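Local coordinates for 3-hydroxyisobutyrate dehydrogenase (Salmonella typhimurium, PDB 3G0O), which probably oxidises L-threonate to 2-dehydro-L-erythronate, with NAD(+) preferred over NADP(+) as the hydride acceptor, at residues Leu71-Asn74 / Ala75-Arg79; Thr177-Ile180 / Ile181-Leu184; Asn220-Met223 / Phe224-Met228; Val242-Phe245 / Val246-Gly250; Ala253-Ala256 / Lys257-Phe261. One frame throughout, in Å; residues are numbered along the deposited sequence.

How the contacts relate
From the N terminus, contact 1 comes first, at the turn where strand 67-70 of the nucleotide-binding sheet passes into helix 75-82. The other four belong to the helical part of the chain: contact 2 on helix 174-202, contact 3 at the start of helix 222-232, and contacts 4 and 5 on helix 242-258 and its end. Each is local and closes only a turn or so of chain, so they follow in series, none enclosing or crossing another. Contact 4 touches three others: I244 and K247 meet V73 and N74 of contact 1, D248 meets Q183 of contact 2, and F245 touches M223 of contact 3. I180 of contact 2 also reaches T255 of contact 5.

Contact 1: residues Leu71-Asn74 / Ala75-Arg79; sequences LVVN and AAQVR
N74 and Q77 meet at the first turn of helix 75-82, their side chains crossing at about a right angle with amide planes 74° apart. N74 is the N-cap: its OD1 accepts from Q77 N at 2.8 Å, nearly in line with the CG-OD1 bond. CG of N74 lies between its own backbone N and carbonyl carbon (chi1 55°), which folds OD1 back over the helix start. The neighbouring carbonyl, N74 O, accepts from V78 N at 3.0 Å.

Q77 turns its amide back toward the preceding loop. A water accepts from V73 N and donates to Q77 OE1 at 2.6 Å, bridging the loop backbone to the side-chain amide. Beside these polar contacts V72 and V78 approach obliquely through single methyls, CG2 to CG2 at 3.4 Å, tighter than an ordinary van der Waals contact.

The turn joins strand 67-70 to helix 75-82 in the Rossmann-type domain. V78 packs on I112 of helix 106-117, and R79 forms salt bridges to D108 and E111 of that helix. On another flank, V73 and N74 touch I244 and K247 of helix 242-258.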
loop_
_atom_site.group_PDB
_atom_site.type_symbol
_atom_site.label_atom_id
_atom_site.label_comp_id
_atom_site.label_asym_id
_atom_site.label_seq_id
_atom_site.Cartn_x
_atom_site.Cartn_y
_atom_site.Cartn_z
ATOM N N LEU A 71 11.774 -21.863 -7.983
ATOM C CA LEU A 71 11.592 -20.626 -7.230
ATOM C C LEU A 71 12.961 -20.097 -6.824
ATOM O O LEU A 71 13.449 -20.370 -5.726
ATOM C CB LEU A 71 10.735 -20.895 -5.990
ATOM C CG LEU A 71 9.273 -21.275 -6.254
ATOM C CD1 LEU A 71 8.782 -22.227 -5.185
ATOM C CD2 LEU A 71 8.411 -20.023 -6.294
ATOM N N VAL A 72 13.581 -19.344 -7.726
ATOM C CA VAL A 72 14.895 -18.778 -7.474
ATOM C C VAL A 72 14.916 -17.272 -7.733
ATOM O O VAL A 72 13.970 -16.709 -8.284
ATOM C CB VAL A 72 15.975 -19.477 -8.333
ATOM C CG1 VAL A 72 16.074 -20.942 -7.932
ATOM C CG2 VAL A 72 15.639 -19.352 -9.810
ATOM N N VAL A 73 16.010 -16.635 -7.339
ATOM C CA VAL A 73 16.163 -15.190 -7.465
ATOM C C VAL A 73 16.208 -14.606 -8.873
ATOM O O VAL A 73 15.529 -13.617 -9.154
ATOM C CB VAL A 73 17.426 -14.713 -6.696
ATOM C CG1 VAL A 73 17.625 -13.220 -6.883
ATOM C CG2 VAL A 73 17.283 -15.038 -5.219
ATOM N N ASN A 74 16.988 -15.204 -9.765
ATOM C CA ASN A 74 17.105 -14.645 -11.106
ATOM C C ASN A 74 17.201 -15.642 -12.255
ATOM O O ASN A 74 17.262 -16.855 -12.050
ATOM C CB ASN A 74 18.319 -13.720 -11.154
ATOM C CG ASN A 74 19.581 -14.419 -10.716
ATOM O OD1 ASN A 74 19.926 -15.479 -11.237
ATOM N ND2 ASN A 74 20.277 -13.836 -9.749
ATOM N N ALA A 75 17.227 -15.097 -13.469
ATOM C CA ALA A 75 17.312 -15.887 -14.690
ATOM C C ALA A 75 18.580 -16.726 -14.734
ATOM O O ALA A 75 18.566 -17.869 -15.199
ATOM C CB ALA A 75 17.261 -14.970 -15.905
ATOM N N ALA A 76 19.680 -16.151 -14.257
ATOM C CA ALA A 76 20.950 -16.860 -14.258
ATOM C C ALA A 76 20.798 -18.162 -13.481
ATOM O O ALA A 76 21.261 -19.216 -13.919
ATOM C CB ALA A 76 22.034 -15.993 -13.637
ATOM N N GLN A 77 20.138 -18.085 -12.330
ATOM C CA GLN A 77 19.927 -19.261 -11.501
ATOM C C GLN A 77 18.927 -20.232 -12.128
ATOM O O GLN A 77 19.035 -21.445 -11.943
ATOM C CB GLN A 77 19.477 -18.839 -10.100
ATOM C CG GLN A 77 20.630 -18.334 -9.232
ATOM C CD GLN A 77 20.173 -17.710 -7.925
ATOM O OE1 GLN A 77 19.262 -18.210 -7.264
ATOM N NE2 GLN A 77 20.821 -16.617 -7.535
ATOM N N VAL A 78 17.957 -19.708 -12.872
ATOM C CA VAL A 78 16.983 -20.574 -13.529
ATOM C C VAL A 78 17.729 -21.375 -14.589
ATOM O O VAL A 78 17.572 -22.593 -14.689
ATOM C CB VAL A 78 15.857 -19.765 -14.219
ATOM C CG1 VAL A 78 14.926 -20.709 -14.966
ATOM C CG2 VAL A 78 15.072 -18.970 -13.185
ATOM N N ARG A 79 18.550 -20.683 -15.373
ATOM C CA ARG A 79 19.326 -21.331 -16.417
ATOM C C ARG A 79 20.300 -22.368 -15.863
ATOM O O ARG A 79 20.531 -23.398 -16.495
ATOM C CB ARG A 79 20.090 -20.289 -17.238
ATOM C CG ARG A 79 19.202 -19.444 -18.142
ATOM C CD ARG A 79 20.039 -18.673 -19.146
ATOM N NE ARG A 79 19.238 -18.209 -20.277
ATOM C CZ ARG A 79 18.533 -17.082 -20.294
ATOM N NH1 ARG A 79 18.528 -16.279 -19.237
ATOM N NH2 ARG A 79 17.825 -16.763 -21.370
HETATM O O HOH W 1 17.538 -18.146 -5.318
#

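Contact 2: residues Thr177-Ile180 / Ile181-Leu184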
loop_
_atom_site.group_PDB
_atom_site.type_symbol
_atom_site.label_atom_id
_atom_site.label_comp_id
_atom_site.label_asym_id
_atom_site.label_seq_id
_atom_site.Cartn_x
_atom_site.Cartn_y
_atom_site.Cartn_z
ATOM N N THR A 177 6.100 -10.049 -17.579
ATOM C CA THR A 177 5.869 -8.617 -17.763
ATOM C C THR A 177 4.996 -8.101 -16.621
ATOM O O THR A 177 5.218 -7.006 -16.096
ATOM C CB THR A 177 5.171 -8.324 -19.108
ATOM O OG1 THR A 177 6.068 -8.631 -20.183
ATOM C CG2 THR A 177 4.767 -6.849 -19.197
ATOM N N VAL A 178 4.008 -8.897 -16.233
ATOM C CA VAL A 178 3.122 -8.506 -15.143
ATOM C C VAL A 178 3.894 -8.457 -13.830
ATOM O O VAL A 178 3.688 -7.550 -13.022
ATOM C CB VAL A 178 1.936 -9.480 -15.015
ATOM C CG1 VAL A 178 1.146 -9.195 -13.741
ATOM C CG2 VAL A 178 1.033 -9.341 -16.232
ATOM N N LYS A 179 4.783 -9.430 -13.623
ATOM C CA LYS A 179 5.602 -9.486 -12.414
ATOM C C LYS A 179 6.502 -8.254 -12.327
ATOM O O LYS A 179 6.699 -7.693 -11.250
ATOM C CB LYS A 179 6.469 -10.753 -12.406
ATOM C CG LYS A 179 7.380 -10.900 -11.181
ATOM C CD LYS A 179 6.579 -10.856 -9.884
ATOM C CE LYS A 179 7.467 -10.964 -8.647
ATOM N NZ LYS A 179 8.161 -12.279 -8.542
ATOM N N ILE A 180 7.055 -7.843 -13.463
ATOM C CA ILE A 180 7.925 -6.667 -13.496
ATOM C C ILE A 180 7.153 -5.438 -13.031
ATOM O O ILE A 180 7.634 -4.674 -12.194
ATOM C CB ILE A 180 8.471 -6.411 -14.921
ATOM C CG1 ILE A 180 9.483 -7.500 -15.283
ATOM C CG2 ILE A 180 9.109 -5.022 -15.006
ATOM C CD1 ILE A 180 9.904 -7.493 -16.732
ATOM N N ILE A 181 5.954 -5.249 -13.571
ATOM C CA ILE A 181 5.144 -4.105 -13.179
ATOM C C ILE A 181 4.833 -4.207 -11.684
ATOM O O ILE A 181 4.896 -3.216 -10.958
ATOM C CB ILE A 181 3.847 -4.049 -14.002
ATOM C CG1 ILE A 181 4.200 -3.913 -15.485
ATOM C CG2 ILE A 181 2.986 -2.880 -13.546
ATOM C CD1 ILE A 181 3.015 -3.951 -16.413
ATOM N N HIS A 182 4.516 -5.412 -11.222
ATOM C CA HIS A 182 4.228 -5.614 -9.808
ATOM C C HIS A 182 5.408 -5.190 -8.929
ATOM O O HIS A 182 5.216 -4.567 -7.884
ATOM C CB HIS A 182 3.890 -7.083 -9.524
ATOM C CG HIS A 182 3.705 -7.385 -8.069
ATOM N ND1 HIS A 182 4.749 -7.743 -7.243
ATOM C CD2 HIS A 182 2.610 -7.303 -7.275
ATOM C CE1 HIS A 182 4.308 -7.863 -6.005
ATOM N NE2 HIS A 182 3.013 -7.600 -5.995
ATOM N N GLN A 183 6.624 -5.525 -9.352
ATOM C CA GLN A 183 7.812 -5.183 -8.574
ATOM C C GLN A 183 8.078 -3.682 -8.516
ATOM O O GLN A 183 8.762 -3.209 -7.608
ATOM C CB GLN A 183 9.043 -5.915 -9.108
ATOM C CG GLN A 183 9.024 -7.417 -8.863
ATOM C CD GLN A 183 8.736 -7.776 -7.414
ATOM O OE1 GLN A 183 7.579 -7.876 -7.005
ATOM N NE2 GLN A 183 9.792 -7.967 -6.624
ATOM N N LEU A 184 7.546 -2.942 -9.484
ATOM C CA LEU A 184 7.702 -1.493 -9.489
ATOM C C LEU A 184 6.976 -1.004 -8.232
ATOM O O LEU A 184 7.512 -0.215 -7.453
ATOM C CB LEU A 184 7.059 -0.883 -10.746
ATOM C CG LEU A 184 7.122 0.645 -10.941
ATOM C CD1 LEU A 184 6.749 0.986 -12.379
ATOM C CD2 LEU A 184 6.190 1.362 -9.970
#
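I181 begins the second of two successive turns of alpha-helix in helix 174-202, the long helix that carries K179, the predicted active-site lysine. Its N donates to T177 O at 3.2 Å. Its CG1 lies against the same carbonyl oxygen, and the CD1 methyl extends toward CG2 of T177. Beyond the turn, I181 packs on A200 of the second subunit.

H182 follows, with its N bonded to V178 O at 2.9 Å. The imidazole stands with CG anti to the backbone N (chi1 175°), directed away from the preceding turn, and its NE2 makes a weak hydrogen bond to G219 N of the second subunit. The H182 side chain comes within about 4 Å of a bound tartrate, consistent with this part of the helix bordering its site.

Q183 N donates to K179 O, and the two side chains cross obliquely. Q183 bends at chi2 (-51°), bringing its amide beside the aliphatic end of K179, where OE1 lies 3.5 Å from CE. The lysine's amino group finds its polar partner elsewhere, with NZ bonded to T103 OG1. Q183 NE2 is hydrogen-bonded to D248 OD2, tying the amide to helix 242-258.

L184 comes next, its N weakly bonded to I180 O and its side chain packed on L199 of the second subunit. Back at H182 and Q183, the rotation of the glutamine amide is further fixed by the histidine, whose ND1 donates to OE1 at 2.8 Å, in the plane of both the ring and the carbonyl group.

Contact 3: residues Asn220-Met223 / Phe224-Met228; sequences NSWM and FENRM
S221 OG accepts from F224 N at 2.7 Å, the capping bond that starts helix 222-232. The hydroxyl sits between the backbone N and carbonyl carbon of its own residue (chi1 77°), which turns it back over the first turn. From the same residue, S221 O receives E225 N in an almost straight bond.

One residue earlier, N220 reaches past the cap to E225. Its ND2 donates to E225 OE1 at 3.0 Å, and the amide and carboxylate are nearly coplanar, 23° apart. The other end of that amide, N220 OD1, is buried without a polar partner and lies beside CD2 of the F224 ring, with the two planes almost perpendicular.

Farther along, W222 and N226 run side by side, with indole and amide planes 11° apart. CB of N226 makes a CH-pi contact over the six-membered ring, 4.1 Å from its centroid. The next pair, M223 and R227, also runs side by side. The selenium of M223, a selenomethionine, lies over one face of the guanidinium, offset toward its rim and 3.3 Å from NH1. The same NH1 donates to N226 OD1 from above the amide's carbonyl plane, while NE forms a salt bridge with D286.

R227 NH2 is also hydrogen-bonded to a bound tartrate, probably taken up from the crystallisation liquor. A serine N-cap thus begins a helix that packs against the second subunit and whose second turn supplies an arginine to the tartrate site.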
loop_
_atom_site.group_PDB
_atom_site.type_symbol
_atom_site.label_atom_id
_atom_site.label_comp_id
_atom_site.label_asym_id
_atom_site.label_seq_id
_atom_site.Cartn_x
_atom_site.Cartn_y
_atom_site.Cartn_z
ATOM N N ASN A 220 -1.652 3.096 4.207
ATOM C CA ASN A 220 -1.026 1.795 4.398
ATOM C C ASN A 220 -0.759 1.066 3.085
ATOM O O ASN A 220 -1.402 1.330 2.066
ATOM C CB ASN A 220 -1.924 0.933 5.295
ATOM C CG ASN A 220 -1.228 -0.321 5.805
ATOM O OD1 ASN A 220 -0.013 -0.339 6.011
ATOM N ND2 ASN A 220 -2.009 -1.373 6.036
ATOM N N SER A 221 0.219 0.168 3.112
ATOM C CA SER A 221 0.536 -0.652 1.952
ATOM C C SER A 221 0.973 -1.991 2.518
ATOM O O SER A 221 1.384 -2.074 3.683
ATOM C CB SER A 221 1.663 -0.046 1.114
ATOM O OG SER A 221 2.931 -0.251 1.716
ATOM N N TRP A 222 0.876 -3.038 1.711
ATOM C CA TRP A 222 1.284 -4.355 2.173
ATOM C C TRP A 222 2.761 -4.293 2.560
ATOM O O TRP A 222 3.163 -4.826 3.592
ATOM C CB TRP A 222 1.085 -5.405 1.075
ATOM C CG TRP A 222 1.173 -6.812 1.593
ATOM C CD1 TRP A 222 0.137 -7.601 2.007
ATOM C CD2 TRP A 222 2.371 -7.576 1.805
ATOM N NE1 TRP A 222 0.616 -8.809 2.466
ATOM C CE2 TRP A 222 1.978 -8.820 2.353
ATOM C CE3 TRP A 222 3.732 -7.332 1.586
ATOM C CZ2 TRP A 222 2.905 -9.815 2.687
ATOM C CZ3 TRP A 222 4.651 -8.323 1.918
ATOM C CH2 TRP A 222 4.231 -9.548 2.463
HETATM N N MSE A 223 3.570 -3.632 1.734
HETATM C CA MSE A 223 4.994 -3.523 2.031
HETATM C C MSE A 223 5.292 -2.678 3.263
HETATM O O MSE A 223 6.224 -2.975 4.006
HETATM C CB MSE A 223 5.759 -2.984 0.816
HETATM C CG MSE A 223 5.945 -4.035 -0.265
HETATM SE SE MSE A 223 6.921 -5.596 0.410
HETATM C CE MSE A 223 7.357 -6.415 -1.293
ATOM N N PHE A 224 4.518 -1.621 3.486
ATOM C CA PHE A 224 4.740 -0.803 4.669
ATOM C C PHE A 224 4.499 -1.680 5.897
ATOM O O PHE A 224 5.345 -1.780 6.788
ATOM C CB PHE A 224 3.769 0.385 4.726
ATOM C CG PHE A 224 3.943 1.243 5.953
ATOM C CD1 PHE A 224 4.705 2.410 5.905
ATOM C CD2 PHE A 224 3.407 0.846 7.176
ATOM C CE1 PHE A 224 4.936 3.167 7.058
ATOM C CE2 PHE A 224 3.632 1.592 8.335
ATOM C CZ PHE A 224 4.400 2.756 8.276
ATOM N N GLU A 225 3.339 -2.324 5.929
ATOM C CA GLU A 225 2.984 -3.158 7.068
ATOM C C GLU A 225 3.983 -4.281 7.320
ATOM O O GLU A 225 4.327 -4.564 8.468
ATOM C CB GLU A 225 1.576 -3.741 6.894
ATOM C CG GLU A 225 1.006 -4.284 8.195
ATOM C CD GLU A 225 -0.476 -4.597 8.122
ATOM O OE1 GLU A 225 -1.206 -3.916 7.377
ATOM O OE2 GLU A 225 -0.921 -5.517 8.832
ATOM N N ASN A 226 4.470 -4.906 6.255
ATOM C CA ASN A 226 5.420 -6.001 6.410
ATOM C C ASN A 226 6.841 -5.558 6.741
ATOM O O ASN A 226 7.427 -6.017 7.724
ATOM C CB ASN A 226 5.439 -6.858 5.146
ATOM C CG ASN A 226 6.338 -8.069 5.283
ATOM O OD1 ASN A 226 7.531 -8.019 4.973
ATOM N ND2 ASN A 226 5.771 -9.166 5.766
ATOM N N ARG A 227 7.385 -4.649 5.935
ATOM C CA ARG A 227 8.754 -4.180 6.121
ATOM C C ARG A 227 8.999 -3.216 7.284
ATOM O O ARG A 227 10.035 -3.296 7.952
ATOM C CB ARG A 227 9.247 -3.552 4.812
ATOM C CG ARG A 227 9.123 -4.475 3.595
ATOM C CD ARG A 227 9.875 -5.766 3.817
ATOM N NE ARG A 227 10.348 -6.352 2.565
ATOM C CZ ARG A 227 9.719 -7.299 1.876
ATOM N NH1 ARG A 227 8.565 -7.797 2.303
ATOM N NH2 ARG A 227 10.254 -7.751 0.753
HETATM N N MSE A 228 8.064 -2.310 7.546
HETATM C CA MSE A 228 8.301 -1.360 8.624
HETATM C C MSE A 228 8.274 -1.961 10.030
HETATM O O MSE A 228 8.656 -1.304 10.996
HETATM C CB MSE A 228 7.352 -0.166 8.515
HETATM C CG MSE A 228 7.625 0.721 7.293
HETATM SE SE MSE A 228 9.472 1.360 7.105
HETATM C CE MSE A 228 10.178 -0.053 5.959
#

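Contact 4: residues Val242-Phe245 / Val246-Gly250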
loop_
_atom_site.group_PDB
_atom_site.type_symbol
_atom_site.label_atom_id
_atom_site.label_comp_id
_atom_site.label_asym_id
_atom_site.label_seq_id
_atom_site.Cartn_x
_atom_site.Cartn_y
_atom_site.Cartn_z
ATOM N N VAL A 242 18.295 -5.977 0.037
ATOM C CA VAL A 242 18.294 -4.706 -0.671
ATOM C C VAL A 242 18.654 -4.957 -2.132
ATOM O O VAL A 242 18.000 -4.441 -3.043
ATOM C CB VAL A 242 19.333 -3.732 -0.053
ATOM C CG1 VAL A 242 19.706 -2.630 -1.050
ATOM C CG2 VAL A 242 18.770 -3.125 1.218
ATOM N N ASP A 243 19.692 -5.760 -2.351
ATOM C CA ASP A 243 20.140 -6.066 -3.706
ATOM C C ASP A 243 19.077 -6.717 -4.589
ATOM O O ASP A 243 19.193 -6.690 -5.815
ATOM C CB ASP A 243 21.402 -6.940 -3.669
ATOM C CG ASP A 243 22.643 -6.147 -3.298
ATOM O OD1 ASP A 243 22.621 -4.905 -3.456
ATOM O OD2 ASP A 243 23.643 -6.760 -2.865
ATOM N N ILE A 244 18.038 -7.286 -3.981
ATOM C CA ILE A 244 16.975 -7.902 -4.769
ATOM C C ILE A 244 16.234 -6.814 -5.534
ATOM O O ILE A 244 15.912 -6.984 -6.710
ATOM C CB ILE A 244 15.943 -8.651 -3.892
ATOM C CG1 ILE A 244 16.591 -9.870 -3.232
ATOM C CG2 ILE A 244 14.756 -9.103 -4.754
ATOM C CD1 ILE A 244 17.027 -10.942 -4.207
ATOM N N PHE A 245 15.953 -5.699 -4.867
ATOM C CA PHE A 245 15.250 -4.624 -5.542
ATOM C C PHE A 245 16.137 -3.784 -6.441
ATOM O O PHE A 245 15.643 -3.118 -7.350
ATOM C CB PHE A 245 14.471 -3.772 -4.542
ATOM C CG PHE A 245 13.143 -4.368 -4.200
ATOM C CD1 PHE A 245 12.985 -5.148 -3.061
ATOM C CD2 PHE A 245 12.078 -4.249 -5.087
ATOM C CE1 PHE A 245 11.783 -5.809 -2.811
ATOM C CE2 PHE A 245 10.875 -4.904 -4.849
ATOM C CZ PHE A 245 10.728 -5.688 -3.707
ATOM N N VAL A 246 17.443 -3.811 -6.196
ATOM C CA VAL A 246 18.370 -3.102 -7.073
ATOM C C VAL A 246 18.210 -3.829 -8.412
ATOM O O VAL A 246 18.122 -3.214 -9.477
ATOM C CB VAL A 246 19.839 -3.236 -6.595
ATOM C CG1 VAL A 246 20.787 -2.780 -7.690
ATOM C CG2 VAL A 246 20.054 -2.413 -5.342
ATOM N N LYS A 247 18.145 -5.154 -8.335
ATOM C CA LYS A 247 17.982 -5.984 -9.517
ATOM C C LYS A 247 16.597 -5.815 -10.138
ATOM O O LYS A 247 16.480 -5.525 -11.324
ATOM C CB LYS A 247 18.207 -7.457 -9.155
ATOM C CG LYS A 247 17.742 -8.451 -10.210
ATOM C CD LYS A 247 18.073 -9.883 -9.801
ATOM C CE LYS A 247 17.445 -10.254 -8.457
ATOM N NZ LYS A 247 15.956 -10.348 -8.521
ATOM N N ASP A 248 15.552 -5.983 -9.332
ATOM C CA ASP A 248 14.189 -5.881 -9.835
ATOM C C ASP A 248 13.820 -4.519 -10.406
ATOM O O ASP A 248 13.214 -4.444 -11.469
ATOM C CB ASP A 248 13.183 -6.280 -8.746
ATOM C CG ASP A 248 13.150 -7.784 -8.511
ATOM O OD1 ASP A 248 13.961 -8.508 -9.134
ATOM O OD2 ASP A 248 12.310 -8.239 -7.704
ATOM N N LEU A 249 14.176 -3.446 -9.706
ATOM C CA LEU A 249 13.866 -2.115 -10.201
ATOM C C LEU A 249 14.733 -1.818 -11.424
ATOM O O LEU A 249 14.417 -0.936 -12.224
ATOM C CB LEU A 249 14.077 -1.072 -9.102
ATOM C CG LEU A 249 12.991 -1.096 -8.013
ATOM C CD1 LEU A 249 13.374 -0.157 -6.881
ATOM C CD2 LEU A 249 11.646 -0.705 -8.605
ATOM N N GLY A 250 15.826 -2.561 -11.561
ATOM C CA GLY A 250 16.680 -2.390 -12.721
ATOM C C GLY A 250 15.943 -2.976 -13.916
ATOM O O GLY A 250 15.964 -2.421 -15.015
#
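K247 curls back beside I244, its CB resting on backbone oxygens of the preceding turn, 3.4 Å from I244 O. CG leaves anti to the backbone N (chi1 166°), and bends at chi3 and chi4 then return the chain toward the helix. CE comes to 4.0 Å from I244 O, and NZ ends 4.1 Å from the CG2 methyl of I244, the two side chains pointing the same way. At the tip NZ forms a salt bridge with D248 OD1, 2.8 Å long, approaching on the syn side but 35° out of the carboxylate plane. NZ also makes a weak hydrogen bond to V73 O, a second partner for its charge.

D248 runs alongside I244 as well, its OD2 3.9 Å from CG2 of the isoleucine. That oxygen is taken by Q183. The buried carboxylate is therefore held at both oxygens, by an ammonium group on one and an amide on the other, which fixes its orientation.

Elsewhere round the same turn, CG of L249 lies at the edge of the F245 ring, near its plane, 4.4 Å from CD2. V246 stands beside D243, with its CG2 near OD1, an atom whose hydrogen bond goes to S277 OG.

Helix 242-258 is packed on several sides here. F245 rests on Q183, A186 and I190 of helix 174-202, while V246 and L249 meet helix 264-281 through F273. The flank that carries I244 and K247 faces the loop between strand 67-70 and helix 75-82.

Contact 5: residues Ala253-Ala256 / Lys257-Phe261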
loop_
_atom_site.group_PDB
_atom_site.type_symbol
_atom_site.label_atom_id
_atom_site.label_comp_id
_atom_site.label_asym_id
_atom_site.label_seq_id
_atom_site.Cartn_x
_atom_site.Cartn_y
_atom_site.Cartn_z
ATOM N N ALA A 253 13.286 -0.648 -14.956
ATOM C CA ALA A 253 13.897 0.436 -15.720
ATOM C C ALA A 253 14.087 0.041 -17.191
ATOM O O ALA A 253 13.726 0.799 -18.094
ATOM C CB ALA A 253 15.241 0.819 -15.098
ATOM N N ASP A 254 14.645 -1.144 -17.426
ATOM C CA ASP A 254 14.869 -1.631 -18.786
ATOM C C ASP A 254 13.562 -1.772 -19.557
ATOM O O ASP A 254 13.480 -1.386 -20.724
ATOM C CB ASP A 254 15.579 -2.986 -18.769
ATOM C CG ASP A 254 17.018 -2.889 -18.314
ATOM O OD1 ASP A 254 17.606 -1.789 -18.394
ATOM O OD2 ASP A 254 17.571 -3.925 -17.891
ATOM N N THR A 255 12.545 -2.332 -18.908
ATOM C CA THR A 255 11.245 -2.517 -19.548
ATOM C C THR A 255 10.670 -1.172 -19.991
ATOM O O THR A 255 10.218 -1.019 -21.125
ATOM C CB THR A 255 10.247 -3.216 -18.592
ATOM O OG1 THR A 255 10.722 -4.533 -18.288
ATOM C CG2 THR A 255 8.867 -3.320 -19.229
ATOM N N ALA A 256 10.698 -0.193 -19.093
ATOM C CA ALA A 256 10.177 1.129 -19.407
ATOM C C ALA A 256 10.982 1.811 -20.512
ATOM O O ALA A 256 10.411 2.420 -21.417
ATOM C CB ALA A 256 10.171 2.004 -18.150
ATOM N N LYS A 257 12.305 1.711 -20.446
ATOM C CA LYS A 257 13.127 2.355 -21.465
ATOM C C LYS A 257 12.858 1.768 -22.849
ATOM O O LYS A 257 12.791 2.497 -23.840
ATOM C CB LYS A 257 14.615 2.245 -21.113
ATOM C CG LYS A 257 15.512 3.037 -22.059
ATOM C CD LYS A 257 16.805 3.491 -21.387
ATOM C CE LYS A 257 17.700 2.323 -21.029
ATOM N NZ LYS A 257 18.110 1.565 -22.241
ATOM N N ALA A 258 12.683 0.453 -22.917
ATOM C CA ALA A 258 12.404 -0.200 -24.191
ATOM C C ALA A 258 11.088 0.327 -24.764
ATOM O O ALA A 258 10.904 0.364 -25.978
ATOM C CB ALA A 258 12.330 -1.714 -24.002
ATOM N N LEU A 259 10.178 0.731 -23.878
ATOM C CA LEU A 259 8.877 1.264 -24.279
ATOM C C LEU A 259 8.875 2.789 -24.364
ATOM O O LEU A 259 7.833 3.394 -24.619
ATOM C CB LEU A 259 7.798 0.837 -23.280
ATOM C CG LEU A 259 7.513 -0.660 -23.171
ATOM C CD1 LEU A 259 6.661 -0.953 -21.933
ATOM C CD2 LEU A 259 6.804 -1.116 -24.437
ATOM N N ARG A 260 10.033 3.408 -24.152
ATOM C CA ARG A 260 10.127 4.867 -24.186
ATOM C C ARG A 260 9.082 5.435 -23.221
ATOM O O ARG A 260 8.316 6.328 -23.566
ATOM C CB ARG A 260 9.870 5.387 -25.607
ATOM C CG ARG A 260 10.057 6.890 -25.765
ATOM C CD ARG A 260 9.791 7.325 -27.199
ATOM N NE ARG A 260 10.910 7.029 -28.083
ATOM C CZ ARG A 260 11.920 7.861 -28.310
ATOM N NH1 ARG A 260 11.952 9.050 -27.721
ATOM N NH2 ARG A 260 12.903 7.502 -29.121
ATOM N N PHE A 261 9.067 4.904 -22.004
ATOM C CA PHE A 261 8.114 5.325 -20.976
ATOM C C PHE A 261 8.891 5.833 -19.758
ATOM O O PHE A 261 9.804 5.160 -19.280
ATOM C CB PHE A 261 7.250 4.130 -20.573
ATOM C CG PHE A 261 6.112 4.477 -19.659
ATOM C CD1 PHE A 261 4.899 4.923 -20.176
ATOM C CD2 PHE A 261 6.254 4.370 -18.283
ATOM C CE1 PHE A 261 3.844 5.247 -19.330
ATOM C CE2 PHE A 261 5.205 4.694 -17.429
ATOM C CZ PHE A 261 4.001 5.135 -17.953
#
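A256 O takes two hydrogen bonds from the chain that turns round the end of helix 242-258. F261 N donates to it at 2.9 Å, although the donor stands above the carbonyl plane, away from the lone pairs. L259 N adds a weak bond to the same oxygen. This NH is shared, since it also gives a longer bond of 3.3 Å to T255 O.

Before the turn, helical pairing is regular: K257 N donates to A253 O and A258 N to D254 O. Beyond it, R260 N finds K257 O at 2.9 Å, so the backbone donors from K257 to F261 all have acceptors within the last turns. The hydroxyl of T255 is satisfied one turn earlier, where OG1 is bonded to L251 O.

Apolar groups flank the bonds. L259 lays its CG against T255 O at 3.4 Å, and its CD1 approaches the CG2 methyl of T255 at 4.2 Å. The CB atoms of A256 and F261 meet at 4.4 Å. CG of F261 is anti to the backbone N (chi1 -172°), which carries the ring away from the helix end; there it meets the ring of F293 of the second subunit, their planes about 15° apart.

R260 departs from helical geometry with a positive phi of 54°. With the bonds F261 N to A256 O and R260 N to K257 O, this is a Schellman motif, the C-terminal cap that ends helix 242-258 beside the dimer partner.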